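Side-chain contact in cytochrome c-552/4 domain-containing protein (Ignicoccus hospitalis KIN4/I, PDB 4QO5), which is of unknown function but, as a membrane-associated octaheme cytochrome c, binds eight c-type hemes and probably transfers electrons: residues A[482-485]-A[491-494]. Residues are numbered along the deposited sequence; the frame is centred on the assembly and turned at random.
With HEC (heme c), chain E.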
loop_
_atom_site.group_PDB
_atom_site.type_symbol
_atom_site.label_atom_id
_atom_site.label_comp_id
_atom_site.label_asym_id
_atom_site.label_seq_id
_atom_site.Cartn_x
_atom_site.Cartn_y
_atom_site.Cartn_z
ATOM N N TYR A 482 -15.035 -4.922 7.305
ATOM C CA TYR A 482 -14.312 -3.667 7.514
ATOM C C TYR A 482 -14.603 -2.654 6.402
ATOM O O TYR A 482 -14.793 -1.453 6.664
ATOM C CB TYR A 482 -12.797 -3.926 7.506
ATOM C CG TYR A 482 -12.176 -4.273 8.842
ATOM C CD1 TYR A 482 -12.765 -5.185 9.709
ATOM C CD2 TYR A 482 -10.973 -3.700 9.218
ATOM C CE1 TYR A 482 -12.153 -5.510 10.932
ATOM C CE2 TYR A 482 -10.361 -4.019 10.427
ATOM C CZ TYR A 482 -10.954 -4.911 11.277
ATOM O OH TYR A 482 -10.322 -5.209 12.474
ATOM N N GLY A 483 -14.557 -3.133 5.161
ATOM C CA GLY A 483 -14.725 -2.289 3.985
ATOM C C GLY A 483 -16.127 -1.712 3.925
ATOM O O GLY A 483 -16.329 -0.572 3.510
ATOM N N THR A 484 -17.098 -2.498 4.375
ATOM C CA THR A 484 -18.500 -2.037 4.394
ATOM C C THR A 484 -18.663 -1.004 5.503
ATOM O O THR A 484 -19.212 0.061 5.285
ATOM C CB THR A 484 -19.453 -3.209 4.599
ATOM O OG1 THR A 484 -19.209 -4.187 3.581
ATOM C CG2 THR A 484 -20.926 -2.749 4.535
ATOM N N ALA A 485 -18.122 -1.302 6.686
ATOM C CA ALA A 485 -18.226 -0.388 7.817
ATOM C C ALA A 485 -17.574 0.963 7.552
ATOM O O ALA A 485 -18.077 1.993 8.005
ATOM C CB ALA A 485 -17.610 -1.018 9.075
ATOM N N TRP A 491 -11.065 -3.464 -0.988
ATOM C CA TRP A 491 -10.925 -4.410 0.119
ATOM C C TRP A 491 -12.174 -5.280 0.284
ATOM O O TRP A 491 -12.119 -6.349 0.878
ATOM C CB TRP A 491 -10.510 -3.721 1.439
ATOM C CG TRP A 491 -9.061 -3.937 1.681
ATOM C CD1 TRP A 491 -8.495 -4.933 2.410
ATOM C CD2 TRP A 491 -7.984 -3.205 1.094
ATOM N NE1 TRP A 491 -7.122 -4.850 2.339
ATOM C CE2 TRP A 491 -6.785 -3.787 1.546
ATOM C CE3 TRP A 491 -7.921 -2.095 0.246
ATOM C CZ2 TRP A 491 -5.530 -3.308 1.167
ATOM C CZ3 TRP A 491 -6.682 -1.613 -0.122
ATOM C CH2 TRP A 491 -5.502 -2.215 0.334
ATOM N N THR A 492 -13.303 -4.827 -0.254
ATOM C CA THR A 492 -14.506 -5.648 -0.228
ATOM C C THR A 492 -14.619 -6.516 -1.481
ATOM O O THR A 492 -15.557 -7.305 -1.607
ATOM C CB THR A 492 -15.792 -4.790 -0.157
ATOM O OG1 THR A 492 -15.869 -3.960 -1.323
ATOM C CG2 THR A 492 -15.785 -3.910 1.074
ATOM N N THR A 493 -13.675 -6.367 -2.410
ATOM C CA THR A 493 -13.799 -7.014 -3.708
ATOM C C THR A 493 -12.588 -7.904 -4.077
ATOM O O THR A 493 -12.476 -9.025 -3.589
ATOM C CB THR A 493 -14.074 -5.957 -4.805
ATOM O OG1 THR A 493 -15.123 -5.076 -4.358
ATOM C CG2 THR A 493 -14.494 -6.618 -6.105
ATOM N N PHE A 494 -11.697 -7.419 -4.937
ATOM C CA PHE A 494 -10.663 -8.284 -5.503
ATOM C C PHE A 494 -9.428 -8.421 -4.627
ATOM O O PHE A 494 -8.782 -9.467 -4.619
ATOM C CB PHE A 494 -10.226 -7.782 -6.879
ATOM C CG PHE A 494 -11.288 -7.881 -7.931
ATOM C CD1 PHE A 494 -11.790 -9.117 -8.329
ATOM C CD2 PHE A 494 -11.740 -6.742 -8.564
ATOM C CE1 PHE A 494 -12.756 -9.197 -9.331
ATOM C CE2 PHE A 494 -12.698 -6.813 -9.546
ATOM C CZ PHE A 494 -13.205 -8.046 -9.935
HETATM FE FE HEC E . -14.609 -3.162 -12.276
HETATM C CHA HEC E . -13.782 -2.003 -15.451
HETATM C CHB HEC E . -15.868 -5.997 -13.721
HETATM C CHC HEC E . -15.275 -4.472 -9.163
HETATM C CHD HEC E . -12.866 -0.622 -10.850
HETATM N NA HEC E . -14.732 -3.865 -14.211
HETATM C C1A HEC E . -14.449 -3.198 -15.379
HETATM C C2A HEC E . -14.975 -3.973 -16.488
HETATM C C3A HEC E . -15.534 -5.069 -15.978
HETATM C C4A HEC E . -15.389 -5.025 -14.552
HETATM C CMA HEC E . -16.223 -6.240 -16.707
HETATM C CAA HEC E . -14.918 -3.587 -17.984
HETATM C CBA HEC E . -16.314 -3.038 -18.296
HETATM C CGA HEC E . -16.436 -2.496 -19.703
HETATM O O1A HEC E . -17.181 -3.096 -20.522
HETATM O O2A HEC E . -15.790 -1.466 -20.002
HETATM N NB HEC E . -15.424 -4.855 -11.611
HETATM C C1B HEC E . -15.853 -5.929 -12.353
HETATM C C2B HEC E . -16.391 -6.938 -11.479
HETATM C C3B HEC E . -16.149 -6.536 -10.225
HETATM C C4B HEC E . -15.607 -5.200 -10.282
HETATM C CMB HEC E . -16.893 -8.315 -11.981
HETATM C CAB HEC E . -16.381 -7.205 -8.850
HETATM C CBB HEC E . -16.512 -8.740 -8.750
HETATM N NC HEC E . -14.142 -2.723 -10.385
HETATM C C1C HEC E . -14.584 -3.293 -9.212
HETATM C C2C HEC E . -14.339 -2.371 -8.121
HETATM C C3C HEC E . -13.535 -1.437 -8.651
HETATM C C4C HEC E . -13.493 -1.561 -10.059
HETATM C CMC HEC E . -14.543 -2.782 -6.639
HETATM C CAC HEC E . -12.773 -0.229 -8.132
HETATM C CBC HEC E . -11.871 -0.645 -6.932
HETATM N ND HEC E . -13.509 -1.561 -13.028
HETATM C C1D HEC E . -12.848 -0.644 -12.230
HETATM C C2D HEC E . -12.112 0.263 -13.069
HETATM C C3D HEC E . -12.380 -0.174 -14.502
HETATM C C4D HEC E . -13.257 -1.310 -14.384
HETATM C CMD HEC E . -11.234 1.430 -12.607
HETATM C CAD HEC E . -11.805 0.437 -15.802
HETATM C CBD HEC E . -10.361 -0.044 -15.912
HETATM C CGD HEC E . -9.767 0.304 -17.249
HETATM O O1D HEC E . -8.515 0.279 -17.355
HETATM O O2D HEC E . -10.521 0.607 -18.200
HETATM O O HOH W 1 -12.367 -4.299 -12.142
#
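G483 and T484, near the end of helix 464-485, share one partner in the loop that follows: the CG2 methyl of T492. Just before them, Y482 turns its ring off this loop, and its OH is hydrogen-bonded to O1D of a heme c. T492 CG2 sits 3.5 Å from G483 CA, on the side where a side chain would stand; a CB there would clash with the methyl, so the helix backbone itself is the packing surface. At T484 the same methyl lies 3.8 Å from the backbone N, and T484 OG1 is hydrogen-bonded to I480 O in its own helix and to T165 OG1 of the second subunit. T492 has its methyl opposite the carbonyl carbon and its OG1 between N and C (chi1 61°), which sends carbon to the helix and oxygen to Q489 O and to T165 O of the second subunit. From the next residue on, the loop meets another heme c, whose FE lies 2.5 Å from the O of a water. T493 brings CG2 to 3.4 Å from heme CAB, and the same methyl stands over one face of the F494 ring, toward the rim. That ring approaches the porphyrin obliquely, CZ 3.3 Å from C3B. Shortening F494 to an alanine is likely to open a gap beside this pyrrole and take away the ring under the T493 methyl. Packing T492 on G483 draws together the ends of a link bearing M486, an axial heme ligand, and heme-binding Q489, between helices 464-485 and 498-520, while L422 and L423 of helix 413-447 pack on T484.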